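Local coordinates for protein tRNA uridine(34) acetyltransferase (Methanocaldococcus infernus, PDB 6IA8) that catalyses formation of 5-carboxymethyluridine at wobble position 34 of tRNA from acetyl-CoA, using S-adenosylmethionine and an iron-sulfur cluster, at residues V492-G495 with Y501-K504; G497-Y502 with A512-E517; L423-P428 with K475-I480. One frame throughout, in Å; residues are numbered along the deposited sequence.

Contact 1: residues V492-G495 with Y501-K504. With SO4 (sulfate ion), chain G; SO4 (sulfate ion), chain D.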
loop_
_atom_site.group_PDB
_atom_site.type_symbol
_atom_site.label_atom_id
_atom_site.label_comp_id
_atom_site.label_asym_id
_atom_site.label_seq_id
_atom_site.Cartn_x
_atom_site.Cartn_y
_atom_site.Cartn_z
ATOM N N VAL A 492 16.726 -5.555 -2.065
ATOM C CA VAL A 492 15.379 -5.796 -1.568
ATOM C C VAL A 492 15.004 -4.664 -0.624
ATOM O O VAL A 492 15.770 -4.333 0.292
ATOM C CB VAL A 492 15.286 -7.147 -0.845
ATOM C CG1 VAL A 492 13.878 -7.369 -0.354
ATOM C CG2 VAL A 492 15.756 -8.255 -1.759
ATOM N N THR A 493 13.846 -4.053 -0.869
ATOM C CA THR A 493 13.199 -3.184 0.113
ATOM C C THR A 493 12.547 -4.086 1.151
ATOM O O THR A 493 11.603 -4.814 0.848
ATOM C CB THR A 493 12.166 -2.275 -0.549
ATOM O OG1 THR A 493 12.779 -1.616 -1.675
ATOM C CG2 THR A 493 11.663 -1.247 0.442
ATOM N N SER A 494 13.083 -4.085 2.359
ATOM C CA SER A 494 12.671 -5.013 3.400
ATOM C C SER A 494 12.141 -4.234 4.587
ATOM O O SER A 494 12.764 -3.258 5.010
ATOM C CB SER A 494 13.861 -5.875 3.858
ATOM O OG SER A 494 13.551 -6.674 4.995
ATOM N N GLY A 495 11.032 -4.690 5.156
ATOM C CA GLY A 495 10.630 -4.183 6.452
ATOM C C GLY A 495 11.680 -4.500 7.501
ATOM O O GLY A 495 12.459 -5.456 7.372
ATOM N N TYR A 501 14.599 -12.668 7.341
ATOM C CA TYR A 501 14.158 -13.584 6.297
ATOM C C TYR A 501 15.090 -13.529 5.099
ATOM O O TYR A 501 15.474 -14.567 4.554
ATOM C CB TYR A 501 12.731 -13.240 5.871
ATOM C CG TYR A 501 12.190 -14.075 4.718
ATOM C CD1 TYR A 501 11.584 -15.310 4.946
ATOM C CD2 TYR A 501 12.309 -13.640 3.413
ATOM C CE1 TYR A 501 11.087 -16.073 3.889
ATOM C CE2 TYR A 501 11.819 -14.389 2.346
ATOM C CZ TYR A 501 11.216 -15.611 2.586
ATOM O OH TYR A 501 10.727 -16.351 1.540
ATOM N N TYR A 502 15.478 -12.324 4.684
ATOM C CA TYR A 502 16.378 -12.197 3.540
ATOM C C TYR A 502 17.805 -12.614 3.881
ATOM O O TYR A 502 18.537 -13.100 3.003
ATOM C CB TYR A 502 16.316 -10.759 2.997
ATOM C CG TYR A 502 14.910 -10.441 2.451
ATOM C CD1 TYR A 502 14.477 -10.994 1.275
ATOM C CD2 TYR A 502 14.015 -9.628 3.152
ATOM C CE1 TYR A 502 13.201 -10.758 0.786
ATOM C CE2 TYR A 502 12.730 -9.390 2.685
ATOM C CZ TYR A 502 12.338 -9.946 1.483
ATOM O OH TYR A 502 11.078 -9.713 0.980
ATOM N N ARG A 503 18.219 -12.454 5.135
ATOM C CA ARG A 503 19.525 -12.966 5.518
ATOM C C ARG A 503 19.592 -14.468 5.307
ATOM O O ARG A 503 20.608 -14.984 4.833
ATOM C CB ARG A 503 19.842 -12.621 6.973
ATOM C CG ARG A 503 20.079 -11.150 7.194
ATOM C CD ARG A 503 20.727 -10.858 8.590
ATOM N NE ARG A 503 20.890 -9.416 8.760
ATOM C CZ ARG A 503 20.092 -8.642 9.490
ATOM N NH1 ARG A 503 19.065 -9.167 10.154
ATOM N NH2 ARG A 503 20.333 -7.334 9.566
ATOM N N LYS A 504 18.519 -15.188 5.653
ATOM C CA LYS A 504 18.477 -16.628 5.408
ATOM C C LYS A 504 18.683 -16.950 3.929
ATOM O O LYS A 504 19.173 -18.030 3.590
ATOM C CB LYS A 504 17.138 -17.208 5.876
ATOM C CG LYS A 504 17.083 -17.690 7.312
ATOM C CD LYS A 504 16.799 -16.576 8.293
ATOM C CE LYS A 504 16.581 -17.124 9.700
ATOM N NZ LYS A 504 15.327 -17.924 9.815
HETATM S S SO4 G . 23.972 -8.120 7.731
HETATM O O1 SO4 G . 22.694 -8.038 7.032
HETATM O O2 SO4 G . 24.399 -9.515 7.766
HETATM O O3 SO4 G . 23.811 -7.613 9.088
HETATM O O4 SO4 G . 24.976 -7.324 7.038
HETATM S S SO4 D . 8.656 -19.442 1.796
HETATM O O1 SO4 D . 9.526 -19.767 0.649
HETATM O O2 SO4 D . 8.249 -20.752 2.382
HETATM O O3 SO4 D . 9.400 -18.628 2.747
HETATM O O4 SO4 D . 7.449 -18.747 1.317
#
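Val492 and Ser494 pack against the ring of Tyr502 where, in the GNAT acetyltransferase domain, strand 489-492 runs out into a loop and the chain returns as helix 499-504. A CH-pi contact joins the two segments: Val492 CG1 sits over one face of the phenol ring, 3.7 Å from its centroid and 17° off the ring normal, displaced toward the hydroxyl-bearing rim so that its nearest atom is Tyr502 CZ at 3.5 Å. A chi1 of -180° at Val492 puts this methyl, and not CG2, above the ring. On the opposite face lies CD2 of the preceding Tyr501, over the ring centre, so the aromatic group is held between a methyl and a ring carbon of Tyr501. Leu446 and Met474 add further apolar cover. Tyr502 probably binds acetyl-CoA, and contacts on both faces would restrict the turning of its ring.

The polar contacts lie around this packing. The far end of Tyr501 carries an OH that donates to O3 of a sulfate ion, which also takes backbone N-H groups of Gly468, Gly470 and Arg471. A second sulfate meets the guanidinium edge of Arg503, whose NH1 pairs with Glu179. Ser494 OG reaches the Tyr502 ring at its edge, 3.5 Å from Tyr502 CD2, while bonding to Gly495 O at 2.9 Å.

Contact 2: residues G497-Y502 with A512-E517. With SO4 (sulfate ion), chain D.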
loop_
_atom_site.group_PDB
_atom_site.type_symbol
_atom_site.label_atom_id
_atom_site.label_comp_id
_atom_site.label_asym_id
_atom_site.label_seq_id
_atom_site.Cartn_x
_atom_site.Cartn_y
_atom_site.Cartn_z
ATOM N N GLY A 497 11.366 -5.808 10.367
ATOM C CA GLY A 497 11.174 -7.124 10.932
ATOM C C GLY A 497 11.247 -8.269 9.950
ATOM O O GLY A 497 11.008 -9.416 10.332
ATOM N N VAL A 498 11.593 -7.994 8.699
ATOM C CA VAL A 498 11.734 -9.020 7.669
ATOM C C VAL A 498 13.189 -9.216 7.245
ATOM O O VAL A 498 13.482 -10.136 6.461
ATOM C CB VAL A 498 10.873 -8.683 6.429
ATOM C CG1 VAL A 498 10.774 -9.887 5.489
ATOM C CG2 VAL A 498 9.506 -8.192 6.819
ATOM N N ARG A 499 14.106 -8.368 7.709
ATOM C CA ARG A 499 15.493 -8.471 7.276
ATOM C C ARG A 499 16.030 -9.871 7.524
ATOM O O ARG A 499 16.769 -10.419 6.697
ATOM C CB ARG A 499 16.325 -7.411 8.006
ATOM C CG ARG A 499 15.937 -5.977 7.591
ATOM C CD ARG A 499 16.644 -4.911 8.422
ATOM N NE ARG A 499 16.351 -3.569 7.933
ATOM C CZ ARG A 499 16.498 -2.455 8.646
ATOM N NH1 ARG A 499 16.935 -2.515 9.896
ATOM N NH2 ARG A 499 16.194 -1.278 8.111
ATOM N N GLU A 500 15.652 -10.471 8.659
ATOM C CA GLU A 500 16.152 -11.799 9.006
ATOM C C GLU A 500 15.783 -12.810 7.931
ATOM O O GLU A 500 16.569 -13.707 7.617
ATOM C CB GLU A 500 15.605 -12.236 10.371
ATOM C CG GLU A 500 16.374 -13.361 11.019
ATOM C CD GLU A 500 17.824 -13.001 11.281
ATOM O OE1 GLU A 500 18.708 -13.568 10.604
ATOM O OE2 GLU A 500 18.078 -12.144 12.154
ATOM N N TYR A 501 14.599 -12.668 7.341
ATOM C CA TYR A 501 14.158 -13.584 6.297
ATOM C C TYR A 501 15.090 -13.529 5.099
ATOM O O TYR A 501 15.474 -14.567 4.554
ATOM C CB TYR A 501 12.731 -13.240 5.871
ATOM C CG TYR A 501 12.190 -14.075 4.718
ATOM C CD1 TYR A 501 11.584 -15.310 4.946
ATOM C CD2 TYR A 501 12.309 -13.640 3.413
ATOM C CE1 TYR A 501 11.087 -16.073 3.889
ATOM C CE2 TYR A 501 11.819 -14.389 2.346
ATOM C CZ TYR A 501 11.216 -15.611 2.586
ATOM O OH TYR A 501 10.727 -16.351 1.540
ATOM N N TYR A 502 15.478 -12.324 4.684
ATOM C CA TYR A 502 16.378 -12.197 3.540
ATOM C C TYR A 502 17.805 -12.614 3.881
ATOM O O TYR A 502 18.537 -13.100 3.003
ATOM C CB TYR A 502 16.316 -10.759 2.997
ATOM C CG TYR A 502 14.910 -10.441 2.451
ATOM C CD1 TYR A 502 14.477 -10.994 1.275
ATOM C CD2 TYR A 502 14.015 -9.628 3.152
ATOM C CE1 TYR A 502 13.201 -10.758 0.786
ATOM C CE2 TYR A 502 12.730 -9.390 2.685
ATOM C CZ TYR A 502 12.338 -9.946 1.483
ATOM O OH TYR A 502 11.078 -9.713 0.980
ATOM N N ALA A 512 20.289 1.094 3.059
ATOM C CA ALA A 512 18.922 0.985 3.538
ATOM C C ALA A 512 18.263 -0.322 3.124
ATOM O O ALA A 512 17.127 -0.590 3.537
ATOM C CB ALA A 512 18.097 2.162 3.011
ATOM N N TYR A 513 18.946 -1.138 2.332
ATOM C CA TYR A 513 18.341 -2.308 1.717
ATOM C C TYR A 513 18.995 -3.604 2.198
ATOM O O TYR A 513 19.972 -3.605 2.945
ATOM C CB TYR A 513 18.462 -2.215 0.188
ATOM C CG TYR A 513 17.912 -0.930 -0.409
ATOM C CD1 TYR A 513 18.724 0.183 -0.539
ATOM C CD2 TYR A 513 16.588 -0.829 -0.827
ATOM C CE1 TYR A 513 18.256 1.367 -1.070
ATOM C CE2 TYR A 513 16.103 0.359 -1.351
ATOM C CZ TYR A 513 16.946 1.461 -1.472
ATOM O OH TYR A 513 16.491 2.666 -2.009
ATOM N N MET A 514 18.448 -4.721 1.729
ATOM C CA MET A 514 19.083 -6.026 1.847
ATOM C C MET A 514 19.536 -6.378 0.444
ATOM O O MET A 514 18.754 -6.265 -0.504
ATOM C CB MET A 514 18.128 -7.085 2.390
ATOM C CG MET A 514 17.691 -6.826 3.821
ATOM S SD MET A 514 19.052 -6.716 4.982
ATOM C CE MET A 514 19.582 -8.474 5.005
ATOM N N GLY A 515 20.799 -6.727 0.289
ATOM C CA GLY A 515 21.367 -6.879 -1.034
ATOM C C GLY A 515 22.108 -8.184 -1.226
ATOM O O GLY A 515 22.600 -8.790 -0.278
ATOM N N LYS A 516 22.186 -8.605 -2.490
ATOM C CA LYS A 516 22.979 -9.761 -2.885
ATOM C C LYS A 516 23.667 -9.483 -4.212
ATOM O O LYS A 516 23.064 -8.915 -5.122
ATOM C CB LYS A 516 22.110 -11.012 -3.027
ATOM C CG LYS A 516 22.877 -12.255 -3.442
ATOM C CD LYS A 516 21.952 -13.407 -3.819
ATOM C CE LYS A 516 21.355 -14.065 -2.601
ATOM N NZ LYS A 516 20.465 -15.195 -2.971
ATOM N N GLU A 517 24.924 -9.904 -4.323
ATOM C CA GLU A 517 25.656 -9.844 -5.580
ATOM C C GLU A 517 25.250 -11.036 -6.438
ATOM O O GLU A 517 25.227 -12.177 -5.966
ATOM C CB GLU A 517 27.166 -9.858 -5.328
ATOM C CG GLU A 517 27.969 -9.120 -6.383
ATOM C CD GLU A 517 27.826 -7.613 -6.277
ATOM O OE1 GLU A 517 27.284 -7.132 -5.262
ATOM O OE2 GLU A 517 28.261 -6.905 -7.209
HETATM S S SO4 D . 8.656 -19.442 1.796
HETATM O O1 SO4 D . 9.526 -19.767 0.649
HETATM O O2 SO4 D . 8.249 -20.752 2.382
HETATM O O3 SO4 D . 9.400 -18.628 2.747
HETATM O O4 SO4 D . 7.449 -18.747 1.317
HETATM O O HOH W 1 15.582 0.339 5.662
HETATM O O HOH W 2 15.880 -2.950 5.118
#
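Helix 499-502 faces strand 513-517 across a gap spanned by side chains, with the closest pair of backbones at Tyr502 and Met514, whose CA atoms lie 6.9 Å apart. The helix begins just after Val498, whose carbonyl accepts weak bonds from the amides of Tyr501 and Tyr502.

Met514 fills the gap. Its CB meets Tyr502 CB at 4.1 Å, and bends at chi2 (-58°) and chi3 (-70°) then bring the thioether against the first turn of the helix. SD thereby lies against CB and CG of Arg499, the two side chains crossing at about a right angle, and CE stops 3.8 Å from Arg499 O. Beyond this apolar stem Arg499 runs extended to a guanidinium that two waters meet at the edge, in plane: one accepts from Arg499 NH2 at 3.0 Å, the other from Arg499 NE at 2.9 Å. Both lie within hydrogen-bonding distance of Ala512 O, just ahead of strand 513-517, and can bridge it to the guanidinium. The remaining nitrogen, NH1, forms a salt bridge with Glu179, which probably offsets the nearby positive charge of Arg509.

Helix 499-504 packed on strand 513-517, which is inserted between 489-492 and 508-510, is typical of the C-terminal part of the GNAT fold.

Contact 3: residues L423-P428 with K475-I480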
loop_
_atom_site.group_PDB
_atom_site.type_symbol
_atom_site.label_atom_id
_atom_site.label_comp_id
_atom_site.label_asym_id
_atom_site.label_seq_id
_atom_site.Cartn_x
_atom_site.Cartn_y
_atom_site.Cartn_z
ATOM N N LEU A 423 5.706 -11.019 -6.339
ATOM C CA LEU A 423 6.945 -10.282 -6.154
ATOM C C LEU A 423 6.985 -9.178 -7.203
ATOM O O LEU A 423 6.682 -9.421 -8.383
ATOM C CB LEU A 423 8.164 -11.195 -6.296
ATOM C CG LEU A 423 9.545 -10.595 -6.138
ATOM C CD1 LEU A 423 10.523 -11.680 -5.647
ATOM C CD2 LEU A 423 10.067 -9.958 -7.406
ATOM N N ARG A 424 7.371 -7.970 -6.762
ATOM C CA ARG A 424 7.494 -6.793 -7.621
ATOM C C ARG A 424 8.977 -6.510 -7.864
ATOM O O ARG A 424 9.713 -6.166 -6.930
ATOM C CB ARG A 424 6.829 -5.594 -6.959
ATOM C CG ARG A 424 5.338 -5.718 -6.728
ATOM C CD ARG A 424 4.796 -4.398 -6.215
ATOM N NE ARG A 424 3.424 -4.439 -5.712
ATOM C CZ ARG A 424 2.341 -4.425 -6.481
ATOM N NH1 ARG A 424 2.463 -4.472 -7.793
ATOM N NH2 ARG A 424 1.134 -4.430 -5.936
ATOM N N LEU A 425 9.429 -6.758 -9.088
ATOM C CA LEU A 425 10.813 -6.554 -9.497
ATOM C C LEU A 425 10.882 -5.383 -10.472
ATOM O O LEU A 425 10.040 -5.262 -11.366
ATOM C CB LEU A 425 11.341 -7.808 -10.178
ATOM C CG LEU A 425 12.824 -7.873 -10.543
ATOM C CD1 LEU A 425 13.686 -7.956 -9.290
ATOM C CD2 LEU A 425 13.074 -9.121 -11.427
ATOM N N ARG A 426 11.867 -4.512 -10.311
ATOM C CA ARG A 426 11.948 -3.319 -11.145
ATOM C C ARG A 426 13.350 -3.120 -11.712
ATOM O O ARG A 426 14.350 -3.240 -10.989
ATOM C CB ARG A 426 11.522 -2.072 -10.344
ATOM C CG ARG A 426 11.718 -0.755 -11.149
ATOM C CD ARG A 426 11.189 0.495 -10.369
ATOM N NE ARG A 426 11.479 1.725 -11.102
ATOM C CZ ARG A 426 10.751 2.185 -12.110
ATOM N NH1 ARG A 426 9.645 1.551 -12.437
ATOM N NH2 ARG A 426 11.101 3.294 -12.750
ATOM N N ASP A 427 13.406 -2.800 -13.014
ATOM C CA ASP A 427 14.613 -2.310 -13.663
ATOM C C ASP A 427 14.532 -0.801 -13.582
ATOM O O ASP A 427 13.703 -0.209 -14.276
ATOM C CB ASP A 427 14.668 -2.758 -15.115
ATOM C CG ASP A 427 15.965 -2.416 -15.781
ATOM O OD1 ASP A 427 16.880 -1.849 -15.124
ATOM O OD2 ASP A 427 16.056 -2.726 -16.979
ATOM N N PRO A 428 15.319 -0.146 -12.750
ATOM C CA PRO A 428 15.070 1.268 -12.472
ATOM C C PRO A 428 15.447 2.195 -13.624
ATOM O O PRO A 428 16.161 1.852 -14.570
ATOM C CB PRO A 428 15.925 1.538 -11.233
ATOM C CG PRO A 428 17.018 0.505 -11.283
ATOM C CD PRO A 428 16.426 -0.708 -11.947
ATOM N N LYS A 475 14.169 -16.715 -6.195
ATOM C CA LYS A 475 15.098 -17.361 -7.114
ATOM C C LYS A 475 14.800 -16.925 -8.548
ATOM O O LYS A 475 15.714 -16.661 -9.347
ATOM C CB LYS A 475 15.008 -18.884 -6.964
ATOM C CG LYS A 475 16.172 -19.629 -7.611
ATOM N N GLU A 476 13.519 -16.874 -8.907
ATOM C CA GLU A 476 13.162 -16.479 -10.269
ATOM C C GLU A 476 13.497 -15.014 -10.513
ATOM O O GLU A 476 13.979 -14.636 -11.587
ATOM C CB GLU A 476 11.682 -16.722 -10.524
ATOM C CG GLU A 476 11.216 -16.328 -11.914
ATOM C CD GLU A 476 11.691 -17.264 -12.995
ATOM O OE1 GLU A 476 11.475 -16.945 -14.169
ATOM O OE2 GLU A 476 12.292 -18.312 -12.676
ATOM N N ALA A 477 13.317 -14.177 -9.499
ATOM C CA ALA A 477 13.699 -12.775 -9.649
ATOM C C ALA A 477 15.201 -12.633 -9.881
ATOM O O ALA A 477 15.648 -11.843 -10.735
ATOM C CB ALA A 477 13.273 -11.976 -8.412
ATOM N N GLU A 478 15.997 -13.372 -9.109
ATOM C CA GLU A 478 17.443 -13.334 -9.279
ATOM C C GLU A 478 17.846 -13.827 -10.663
ATOM O O GLU A 478 18.731 -13.242 -11.305
ATOM C CB GLU A 478 18.117 -14.172 -8.194
ATOM C CG GLU A 478 17.900 -13.563 -6.783
ATOM C CD GLU A 478 18.311 -14.499 -5.672
ATOM O OE1 GLU A 478 18.865 -15.573 -5.953
ATOM O OE2 GLU A 478 18.064 -14.154 -4.515
ATOM N N ARG A 479 17.214 -14.908 -11.141
ATOM C CA ARG A 479 17.528 -15.427 -12.473
ATOM C C ARG A 479 17.203 -14.398 -13.550
ATOM O O ARG A 479 18.001 -14.156 -14.466
ATOM C CB ARG A 479 16.756 -16.720 -12.737
ATOM C CG ARG A 479 17.112 -17.398 -14.038
ATOM C CD ARG A 479 16.109 -18.476 -14.419
ATOM N NE ARG A 479 14.830 -17.912 -14.842
ATOM C CZ ARG A 479 14.603 -17.387 -16.042
ATOM N NH1 ARG A 479 15.573 -17.341 -16.942
ATOM N NH2 ARG A 479 13.407 -16.901 -16.340
ATOM N N ILE A 480 16.026 -13.777 -13.456
ATOM C CA ILE A 480 15.633 -12.791 -14.453
ATOM C C ILE A 480 16.600 -11.621 -14.431
ATOM O O ILE A 480 17.062 -11.161 -15.481
ATOM C CB ILE A 480 14.183 -12.329 -14.214
ATOM C CG1 ILE A 480 13.223 -13.477 -14.513
ATOM C CG2 ILE A 480 13.876 -11.097 -15.047
ATOM C CD1 ILE A 480 11.765 -13.175 -14.191
#
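Ala477 offers its methyl group to two leucines. Both branches of Leu423, CD1 and CD2, straddle Ala477 CB, each at 3.9 Å, while Leu425 brings CD1 to the same methyl at 4.1 Å. The other branch of Leu425 passes alongside the helix backbone: CD2 comes 3.8 Å from Ala477 O and, one turn further on, 4.2 Å from Ile480 CG2. With CG anti to the backbone N (chi1 -173°) and chi2 at 69°, Leu425 directs CD1 at the alanine methyl, and CD2 at its carbonyl and the next turn. The small residue lets the helix backbone come close; the CA atoms of Leu425 and Ala477 are 6.9 Å apart.

The two segments run nearly parallel, their axes 14° apart in direction and 9.9 Å at closest approach. This is helix 469-484 of the GNAT fold lying on the mixed sheet, which meets it through alternate residues of strand 418-427. The first residues of that helix, Tyr469, Gly470 and Arg471, probably bind acetyl-CoA.

Farther out, Leu425 is flanked within the sheet by Ile407 on one neighbouring strand and by Met441 and Val443 on the other. From the intervening positions, Arg424 bonds to Gln445 and to Trp329 O, and Arg426 pairs with Glu406 and Asp246. Along the helix Glu476 is joined by a salt bridge to Arg479, one turn on, which is poorly ordered, so the geometry is less certain: Arg479 NH2 reaches Glu476 OE1 at 2.9 Å, with OE1 lying in the guanidinium plane but approached from above the carboxylate plane, and Arg479 NE adds a weak bond to OE2.

All three contacts lie in the acetyltransferase domain, on the same side of the chain's centre. From the N terminus, contact 3 comes first, bringing helix 469-484 back over strand 418-427 and closing a loop of 46 residues that includes strand 440-448. Contact 1 then opens and closes a short loop between the end of strand 489-492 and helix 499-504. Contact 2 starts before contact 1 has closed, so the two interlock and share Tyr501 and Tyr502; it ties the same helix to strand 513-517, whose Met514 O lies 2.7 Å from Val492 N, a probable hydrogen bond. Contact 3 meets contact 2 through a salt bridge between Glu478 and Lys516.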